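Local coordinates for protein paenibacillus xanthan lyase (Paenibacillus, PDB 6F2P) that probably cleaves the terminal mannose from xanthan side chains by beta-elimination, as a polysaccharide lyase of family 8, at residues V494-G499 / Q647-T652; S614-L619 / I637-N642; G658-N663 / K677-T682. One frame throughout, in Å; residues are numbered along the deposited sequence.

Contact 1: residues V494-G499 / Q647-T652; sequences VALGSG and QAVKET. With CA (calcium ion), chain B.
V494 and V649 meet tip to tip between two strands that run antiparallel, at 157°, in different sheets. Each valine turns both methyls to the other: V494 CG1 lies 3.8 Å from V649 CG2, and V494 CG2 lies 3.9 Å from V649 CG1. L496 completes the tight part, its CD1 crossing over to V649 CG2 at 3.7 Å. Valines and a leucine suit this buried stretch, their short branches filling the 8.4 Å between the strand axes. Farther along, Q647 runs past L496 in the opposite direction, with CG anti to its carbonyl carbon (chi1 -65°), and brings NE2 to 3.7 Å from S498 OG. Its buried amide is gripped from outside the pair: OE1 accepts S485 OG and W662 NE1, and NE2 donates to K483 O and N642 OD1, so its rotation is fixed. The contact thins out beyond V649, where K650 is partly exposed and T652 exposed. There E651 turns to a calcium ion instead, with OE1 2.2 Å from the metal, beside D490, D491, E492 and Q636. Such face-to-face sheet packing, clamped at one end by a shared calcium site, joins the super-sandwich domain to the C-terminal beta-sandwich of this family 8 lyase.

Contact 2: residues S614-L619 / I637-N642; sequences SYSYVL and ISILEN
This is a face-to-face contact between two sheets, carried by V618 on I637, S616 on I639 and N642 on the backbone of Y615. Strand 614-619 belongs to the large sheet of the super-sandwich domain, while strand 637-642 is the outermost strand of a sheet in the C-terminal beta-sandwich; they run antiparallel at 155°, with axes 9.6 Å apart. At the buried end V618 CG2 and I637 CD1 meet tip to tip at 4.0 Å. I637 sets CG1 between its backbone N and carbonyl carbon (chi1 61°), from where CD1 points across to the valine. Two residues along each strand, I639 brings CD1 to 4.1 Å from S616 CB: a long residue facing a short one spans the gap, and L496 touches both of them. N642 closes the more open end. Its CG lies anti to the backbone N, which carries ND2 across to Y615 O in a weak bond of 3.3 Å, bent to 130° at the hydrogen. The same ND2 also donates to G497 O, and OD1 accepts Q647 NE2. A classic beta bulge at L640 and E641, opposite A648, immediately precedes N642. The chemistry implies an interface that rests on apolar packing at the buried end, with a weak bond to Y615 O at the other that the amide's bonds to G497 and Q647 help to fix in place.

Contact 3: residues G658-N663 / K677-T682; sequences GINFWN and KASVMT
The edge of the F661 ring meets V680, with CE2 3.9 Å from V680 CG2, while I659 CG2 of the same strand lies 3.5 Å above one ring face, offset toward the rim. F661 owes this position to chi1 near -70°, its CG anti to the carbonyl carbon. A678 completes the apolar face; its methyl, 4.4 Å from F661 CD2, is small enough to sit beside the ring edge. V672 and S674 of strand 672-674, in the opposing sheet, touch the phenylalanine, so this face forms part of the interior of a beta-sandwich. The two strands pair antiparallel, and I659 with V680 and F661 with A678 are their hydrogen-bonded pairs; F661 N reaches A678 O at 2.8 Å and 172°. On the other face G658, lacking a side chain, lets M681 CE rest 3.8 Å from its CA. Next to it S679 OG donates to N660 OD1 at 2.9 Å, nearly along the C=O axis, and N660 ND2 donates to S485 OG in the super-sandwich domain. Putting an alanine at N660 would probably leave both S679 OG and S485 OG without this partner and open a gap between the sheets. At the polar edge K677 lays its extended chain alongside the backbone of W662, CG 3.5 Å from W662 O, while its own backbone N bonds to D664 OD1.

Overall arrangement
After the N-terminal helical domain the chain enters the super-sandwich domain and reaches 494-499, in its large sheet, then 614-619, its neighbour in that sheet. After helix 625-633 it enters the C-terminal beta-sandwich at 637-642, closing contact 2. Strand 646-651 follows at once and closes contact 1, so contact 2 nests inside the long loop of contact 1; their centres are 4 Å apart. Both tie the two sheets face to face. Contact 3 opens later, in series: 658-663 pairs beside 646-651, and 677-682 returns after a 13-residue excursion, joining strands within one sheet. Contacts 2 and 3 do not touch, strand 646-651 lying between them.

Contact 1: residues V494-G499 / Q647-T652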
loop_
_atom_site.group_PDB
_atom_site.type_symbol
_atom_site.label_atom_id
_atom_site.label_comp_id
_atom_site.label_asym_id
_atom_site.label_seq_id
_atom_site.Cartn_x
_atom_site.Cartn_y
_atom_site.Cartn_z
ATOM N N VAL A 494 9.874 -14.291 9.100
ATOM C CA VAL A 494 11.287 -14.035 8.885
ATOM C C VAL A 494 11.486 -12.541 8.697
ATOM O O VAL A 494 10.773 -11.906 7.912
ATOM C CB VAL A 494 11.839 -14.796 7.665
ATOM C CG1 VAL A 494 13.324 -14.504 7.483
ATOM C CG2 VAL A 494 11.594 -16.298 7.814
ATOM N N ALA A 495 12.447 -11.982 9.427
ATOM C CA ALA A 495 12.782 -10.568 9.316
ATOM C C ALA A 495 14.210 -10.417 8.801
ATOM O O ALA A 495 15.143 -10.995 9.366
ATOM C CB ALA A 495 12.621 -9.872 10.666
ATOM N N LEU A 496 14.370 -9.651 7.725
ATOM C CA LEU A 496 15.679 -9.434 7.131
ATOM C C LEU A 496 15.993 -7.958 7.022
ATOM O O LEU A 496 15.115 -7.139 6.743
ATOM C CB LEU A 496 15.743 -10.031 5.729
ATOM C CG LEU A 496 15.519 -11.528 5.537
ATOM C CD1 LEU A 496 15.835 -11.887 4.096
ATOM C CD2 LEU A 496 16.368 -12.341 6.504
ATOM N N GLY A 497 17.258 -7.621 7.223
ATOM C CA GLY A 497 17.702 -6.261 7.026
ATOM C C GLY A 497 19.056 -6.251 6.347
ATOM O O GLY A 497 19.881 -7.130 6.580
ATOM N N SER A 498 19.273 -5.255 5.500
ATOM C CA SER A 498 20.556 -5.057 4.858
ATOM C C SER A 498 20.572 -3.634 4.346
ATOM O O SER A 498 19.564 -2.929 4.432
ATOM C CB SER A 498 20.706 -5.998 3.673
ATOM O OG SER A 498 19.842 -5.580 2.633
ATOM N N GLY A 499 21.707 -3.218 3.798
ATOM C CA GLY A 499 21.878 -1.849 3.347
ATOM C C GLY A 499 21.817 -0.854 4.491
ATOM O O GLY A 499 21.567 0.324 4.272
ATOM N N GLN A 647 15.909 -9.149 -1.262
ATOM C CA GLN A 647 15.805 -9.916 -0.032
ATOM C C GLN A 647 14.766 -10.986 -0.274
ATOM O O GLN A 647 13.616 -10.686 -0.592
ATOM C CB GLN A 647 15.398 -9.014 1.147
ATOM C CG GLN A 647 16.449 -7.969 1.482
ATOM C CD GLN A 647 15.987 -6.973 2.512
ATOM O OE1 GLN A 647 15.107 -6.147 2.248
ATOM N NE2 GLN A 647 16.581 -7.034 3.700
ATOM N N ALA A 648 15.165 -12.240 -0.145
ATOM C CA ALA A 648 14.270 -13.320 -0.522
ATOM C C ALA A 648 14.330 -14.492 0.450
ATOM O O ALA A 648 15.406 -14.879 0.924
ATOM C CB ALA A 648 14.565 -13.774 -1.940
ATOM N N VAL A 649 13.152 -15.033 0.750
ATOM C CA VAL A 649 13.006 -16.159 1.658
ATOM C C VAL A 649 12.017 -17.163 1.070
ATOM O O VAL A 649 10.975 -16.785 0.523
ATOM C CB VAL A 649 12.508 -15.691 3.040
ATOM C CG1 VAL A 649 12.240 -16.890 3.969
ATOM C CG2 VAL A 649 13.499 -14.733 3.659
ATOM N N LYS A 650 12.362 -18.442 1.168
ATOM C CA LYS A 650 11.477 -19.517 0.743
ATOM C C LYS A 650 11.133 -20.402 1.940
ATOM O O LYS A 650 12.016 -20.830 2.671
ATOM C CB LYS A 650 12.131 -20.349 -0.370
ATOM C CG LYS A 650 11.408 -21.668 -0.685
ATOM C CD LYS A 650 11.781 -22.210 -2.063
ATOM C CE LYS A 650 10.911 -23.418 -2.456
ATOM N NZ LYS A 650 11.087 -23.836 -3.892
ATOM N N GLU A 651 9.848 -20.647 2.151
ATOM C CA GLU A 651 9.420 -21.617 3.146
ATOM C C GLU A 651 9.302 -22.947 2.419
ATOM O O GLU A 651 8.425 -23.114 1.574
ATOM C CB GLU A 651 8.074 -21.212 3.736
ATOM C CG GLU A 651 7.863 -21.631 5.186
ATOM C CD GLU A 651 7.282 -23.035 5.334
ATOM O OE1 GLU A 651 7.056 -23.448 6.491
ATOM O OE2 GLU A 651 7.049 -23.724 4.311
ATOM N N THR A 652 10.185 -23.886 2.743
ATOM C CA THR A 652 10.323 -25.112 1.950
ATOM C C THR A 652 9.244 -26.167 2.179
ATOM O O THR A 652 9.138 -27.119 1.405
ATOM C CB THR A 652 11.701 -25.757 2.147
ATOM O OG1 THR A 652 11.869 -26.118 3.526
ATOM C CG2 THR A 652 12.802 -24.789 1.720
HETATM CA CA CA B . 6.381 -23.098 8.593
#

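Contact 2: residues S614-L619 / I637-N642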
loop_
_atom_site.group_PDB
_atom_site.type_symbol
_atom_site.label_atom_id
_atom_site.label_comp_id
_atom_site.label_asym_id
_atom_site.label_seq_id
_atom_site.Cartn_x
_atom_site.Cartn_y
_atom_site.Cartn_z
ATOM N N SER A 614 23.524 -5.380 8.468
ATOM C CA SER A 614 22.450 -6.299 8.130
ATOM C C SER A 614 22.000 -7.072 9.353
ATOM O O SER A 614 22.685 -7.088 10.376
ATOM C CB SER A 614 22.906 -7.281 7.039
ATOM O OG SER A 614 23.757 -8.304 7.542
ATOM N N TYR A 615 20.844 -7.712 9.248
ATOM C CA TYR A 615 20.387 -8.618 10.286
ATOM C C TYR A 615 19.483 -9.651 9.649
ATOM O O TYR A 615 18.984 -9.459 8.536
ATOM C CB TYR A 615 19.638 -7.871 11.404
ATOM C CG TYR A 615 18.365 -7.169 10.957
ATOM C CD1 TYR A 615 17.184 -7.880 10.760
ATOM C CD2 TYR A 615 18.342 -5.789 10.749
ATOM C CE1 TYR A 615 16.032 -7.250 10.344
ATOM C CE2 TYR A 615 17.185 -5.144 10.340
ATOM C CZ TYR A 615 16.034 -5.882 10.134
ATOM O OH TYR A 615 14.876 -5.258 9.721
ATOM N N SER A 616 19.275 -10.743 10.370
ATOM C CA SER A 616 18.250 -11.706 10.024
ATOM C C SER A 616 17.842 -12.426 11.295
ATOM O O SER A 616 18.686 -12.735 12.135
ATOM C CB SER A 616 18.759 -12.704 8.985
ATOM O OG SER A 616 19.782 -13.519 9.520
ATOM N N TYR A 617 16.543 -12.654 11.448
ATOM C CA TYR A 617 16.018 -13.465 12.542
ATOM C C TYR A 617 14.637 -13.972 12.162
ATOM O O TYR A 617 14.021 -13.460 11.219
ATOM C CB TYR A 617 15.977 -12.682 13.865
ATOM C CG TYR A 617 15.089 -11.451 13.872
ATOM C CD1 TYR A 617 15.542 -10.244 13.356
ATOM C CD2 TYR A 617 13.813 -11.488 14.428
ATOM C CE1 TYR A 617 14.740 -9.110 13.368
ATOM C CE2 TYR A 617 13.004 -10.355 14.451
ATOM C CZ TYR A 617 13.475 -9.173 13.915
ATOM O OH TYR A 617 12.686 -8.044 13.920
ATOM N N VAL A 618 14.161 -14.975 12.893
ATOM C CA VAL A 618 12.895 -15.618 12.582
ATOM C C VAL A 618 12.059 -15.688 13.838
ATOM O O VAL A 618 12.495 -16.256 14.836
ATOM C CB VAL A 618 13.102 -17.069 12.103
ATOM C CG1 VAL A 618 11.770 -17.766 11.949
ATOM C CG2 VAL A 618 13.897 -17.110 10.807
ATOM N N LEU A 619 10.859 -15.115 13.797
ATOM C CA LEU A 619 9.957 -15.209 14.934
ATOM C C LEU A 619 9.234 -16.544 14.887
ATOM O O LEU A 619 8.656 -16.916 13.860
ATOM C CB LEU A 619 8.948 -14.062 14.935
ATOM C CG LEU A 619 9.530 -12.668 15.154
ATOM C CD1 LEU A 619 8.419 -11.610 15.181
ATOM C CD2 LEU A 619 10.355 -12.627 16.434
ATOM N N ILE A 637 12.586 -22.603 6.608
ATOM C CA ILE A 637 12.819 -21.486 5.684
ATOM C C ILE A 637 14.253 -21.460 5.159
ATOM O O ILE A 637 15.176 -21.934 5.821
ATOM C CB ILE A 637 12.492 -20.109 6.320
ATOM C CG1 ILE A 637 13.383 -19.856 7.537
ATOM C CG2 ILE A 637 11.012 -20.009 6.690
ATOM C CD1 ILE A 637 14.512 -18.883 7.275
ATOM N N SER A 638 14.438 -20.900 3.968
ATOM C CA SER A 638 15.775 -20.722 3.416
ATOM C C SER A 638 15.943 -19.324 2.860
ATOM O O SER A 638 15.199 -18.896 1.985
ATOM C CB SER A 638 16.064 -21.760 2.342
ATOM O OG SER A 638 16.065 -23.046 2.927
ATOM N N ILE A 639 16.918 -18.601 3.382
ATOM C CA ILE A 639 17.142 -17.248 2.924
ATOM C C ILE A 639 17.942 -17.333 1.637
ATOM O O ILE A 639 19.077 -17.801 1.632
ATOM C CB ILE A 639 17.833 -16.403 4.013
ATOM C CG1 ILE A 639 16.883 -16.243 5.206
ATOM C CG2 ILE A 639 18.227 -15.045 3.479
ATOM C CD1 ILE A 639 17.542 -15.739 6.463
ATOM N N LEU A 640 17.317 -16.915 0.541
ATOM C CA LEU A 640 17.913 -17.039 -0.779
ATOM C C LEU A 640 18.917 -15.933 -1.007
ATOM O O LEU A 640 19.930 -16.131 -1.684
ATOM C CB LEU A 640 16.832 -16.992 -1.863
ATOM C CG LEU A 640 15.709 -18.020 -1.694
ATOM C CD1 LEU A 640 14.705 -17.925 -2.826
ATOM C CD2 LEU A 640 16.262 -19.433 -1.585
ATOM N N GLU A 641 18.617 -14.766 -0.443
ATOM C CA GLU A 641 19.474 -13.594 -0.555
ATOM C C GLU A 641 19.043 -12.587 0.478
ATOM O O GLU A 641 17.865 -12.491 0.803
ATOM C CB GLU A 641 19.357 -12.957 -1.941
ATOM C CG GLU A 641 20.246 -11.734 -2.155
ATOM C CD GLU A 641 20.245 -11.262 -3.596
ATOM O OE1 GLU A 641 20.863 -10.215 -3.888
ATOM O OE2 GLU A 641 19.625 -11.939 -4.440
ATOM N N ASN A 642 20.007 -11.844 1.002
ATOM C CA ASN A 642 19.717 -10.717 1.868
ATOM C C ASN A 642 20.731 -9.612 1.598
ATOM O O ASN A 642 21.741 -9.487 2.299
ATOM C CB ASN A 642 19.746 -11.157 3.324
ATOM C CG ASN A 642 19.537 -10.011 4.279
ATOM O OD1 ASN A 642 18.918 -9.009 3.937
ATOM N ND2 ASN A 642 20.069 -10.149 5.485
#

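Contact 3: residues G658-N663 / K677-T682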
loop_
_atom_site.group_PDB
_atom_site.type_symbol
_atom_site.label_atom_id
_atom_site.label_comp_id
_atom_site.label_asym_id
_atom_site.label_seq_id
_atom_site.Cartn_x
_atom_site.Cartn_y
_atom_site.Cartn_z
ATOM N N GLY A 658 8.913 -15.550 -0.993
ATOM C CA GLY A 658 8.671 -14.119 -1.013
ATOM C C GLY A 658 9.945 -13.395 -1.412
ATOM O O GLY A 658 11.041 -13.756 -0.962
ATOM N N ILE A 659 9.817 -12.382 -2.266
ATOM C CA ILE A 659 10.974 -11.609 -2.701
ATOM C C ILE A 659 10.689 -10.114 -2.768
ATOM O O ILE A 659 9.694 -9.701 -3.355
ATOM C CB ILE A 659 11.416 -12.006 -4.109
ATOM C CG1 ILE A 659 11.556 -13.527 -4.241
ATOM C CG2 ILE A 659 12.707 -11.273 -4.474
ATOM C CD1 ILE A 659 11.882 -13.992 -5.649
ATOM N N ASN A 660 11.570 -9.305 -2.182
ATOM C CA ASN A 660 11.534 -7.866 -2.397
ATOM C C ASN A 660 12.685 -7.414 -3.305
ATOM O O ASN A 660 13.852 -7.684 -3.021
ATOM C CB ASN A 660 11.572 -7.110 -1.070
ATOM C CG ASN A 660 10.295 -7.284 -0.246
ATOM O OD1 ASN A 660 9.212 -7.507 -0.793
ATOM N ND2 ASN A 660 10.422 -7.169 1.079
ATOM N N PHE A 661 12.342 -6.741 -4.402
ATOM C CA PHE A 661 13.318 -6.180 -5.331
ATOM C C PHE A 661 13.474 -4.674 -5.105
ATOM O O PHE A 661 12.502 -3.917 -5.217
ATOM C CB PHE A 661 12.862 -6.408 -6.771
ATOM C CG PHE A 661 12.928 -7.839 -7.221
ATOM C CD1 PHE A 661 14.113 -8.375 -7.699
ATOM C CD2 PHE A 661 11.800 -8.642 -7.196
ATOM C CE1 PHE A 661 14.180 -9.697 -8.132
ATOM C CE2 PHE A 661 11.858 -9.958 -7.628
ATOM C CZ PHE A 661 13.050 -10.483 -8.098
ATOM N N TRP A 662 14.699 -4.239 -4.819
ATOM C CA TRP A 662 14.955 -2.858 -4.398
ATOM C C TRP A 662 15.344 -1.876 -5.506
ATOM O O TRP A 662 15.305 -0.661 -5.298
ATOM C CB TRP A 662 16.022 -2.834 -3.301
ATOM C CG TRP A 662 15.559 -3.469 -2.033
ATOM C CD1 TRP A 662 15.991 -4.646 -1.501
ATOM C CD2 TRP A 662 14.556 -2.968 -1.141
ATOM N NE1 TRP A 662 15.323 -4.910 -0.330
ATOM C CE2 TRP A 662 14.438 -3.893 -0.086
ATOM C CE3 TRP A 662 13.754 -1.823 -1.126
ATOM C CZ2 TRP A 662 13.547 -3.709 0.971
ATOM C CZ3 TRP A 662 12.872 -1.642 -0.077
ATOM C CH2 TRP A 662 12.773 -2.583 0.955
ATOM N N ASN A 663 15.723 -2.390 -6.673
ATOM C CA ASN A 663 16.246 -1.534 -7.732
ATOM C C ASN A 663 15.427 -1.575 -9.015
ATOM O O ASN A 663 14.758 -2.568 -9.311
ATOM C CB ASN A 663 17.702 -1.889 -8.037
ATOM C CG ASN A 663 18.598 -1.782 -6.818
ATOM O OD1 ASN A 663 19.279 -2.738 -6.457
ATOM N ND2 ASN A 663 18.605 -0.614 -6.179
ATOM N N LYS A 677 11.573 -2.253 -9.219
ATOM C CA LYS A 677 11.228 -2.391 -7.809
ATOM C C LYS A 677 9.894 -3.119 -7.716
ATOM O O LYS A 677 8.954 -2.789 -8.438
ATOM C CB LYS A 677 11.112 -1.020 -7.135
ATOM C CG LYS A 677 12.387 -0.205 -7.164
ATOM C CD LYS A 677 12.133 1.243 -6.762
ATOM C CE LYS A 677 13.406 2.070 -6.863
ATOM N NZ LYS A 677 13.253 3.380 -6.192
ATOM N N ALA A 678 9.813 -4.113 -6.842
ATOM C CA ALA A 678 8.618 -4.936 -6.776
ATOM C C ALA A 678 8.610 -5.786 -5.529
ATOM O O ALA A 678 9.659 -6.133 -4.995
ATOM C CB ALA A 678 8.550 -5.825 -7.994
ATOM N N SER A 679 7.423 -6.132 -5.062
ATOM C CA SER A 679 7.303 -7.160 -4.050
ATOM C C SER A 679 6.631 -8.353 -4.727
ATOM O O SER A 679 5.615 -8.203 -5.404
ATOM C CB SER A 679 6.480 -6.658 -2.878
ATOM O OG SER A 679 6.476 -7.610 -1.834
ATOM N N VAL A 680 7.219 -9.534 -4.582
ATOM C CA VAL A 680 6.767 -10.699 -5.333
ATOM C C VAL A 680 6.637 -11.909 -4.422
ATOM O O VAL A 680 7.466 -12.105 -3.531
ATOM C CB VAL A 680 7.759 -11.024 -6.458
ATOM C CG1 VAL A 680 7.311 -12.237 -7.257
ATOM C CG2 VAL A 680 7.935 -9.809 -7.353
ATOM N N MET A 681 5.593 -12.708 -4.627
ATOM C CA MET A 681 5.438 -13.954 -3.886
ATOM C C MET A 681 5.006 -15.085 -4.818
ATOM O O MET A 681 4.138 -14.893 -5.662
ATOM C CB MET A 681 4.464 -13.777 -2.718
ATOM C CG MET A 681 4.258 -15.027 -1.877
ATOM S SD MET A 681 3.643 -14.693 -0.205
ATOM C CE MET A 681 5.164 -14.171 0.574
ATOM N N THR A 682 5.636 -16.251 -4.679
ATOM C CA THR A 682 5.321 -17.409 -5.516
ATOM C C THR A 682 4.805 -18.587 -4.690
ATOM O O THR A 682 5.235 -18.807 -3.557
ATOM C CB THR A 682 6.548 -17.877 -6.341
ATOM O OG1 THR A 682 7.549 -18.415 -5.463
ATOM C CG2 THR A 682 7.148 -16.720 -7.160
#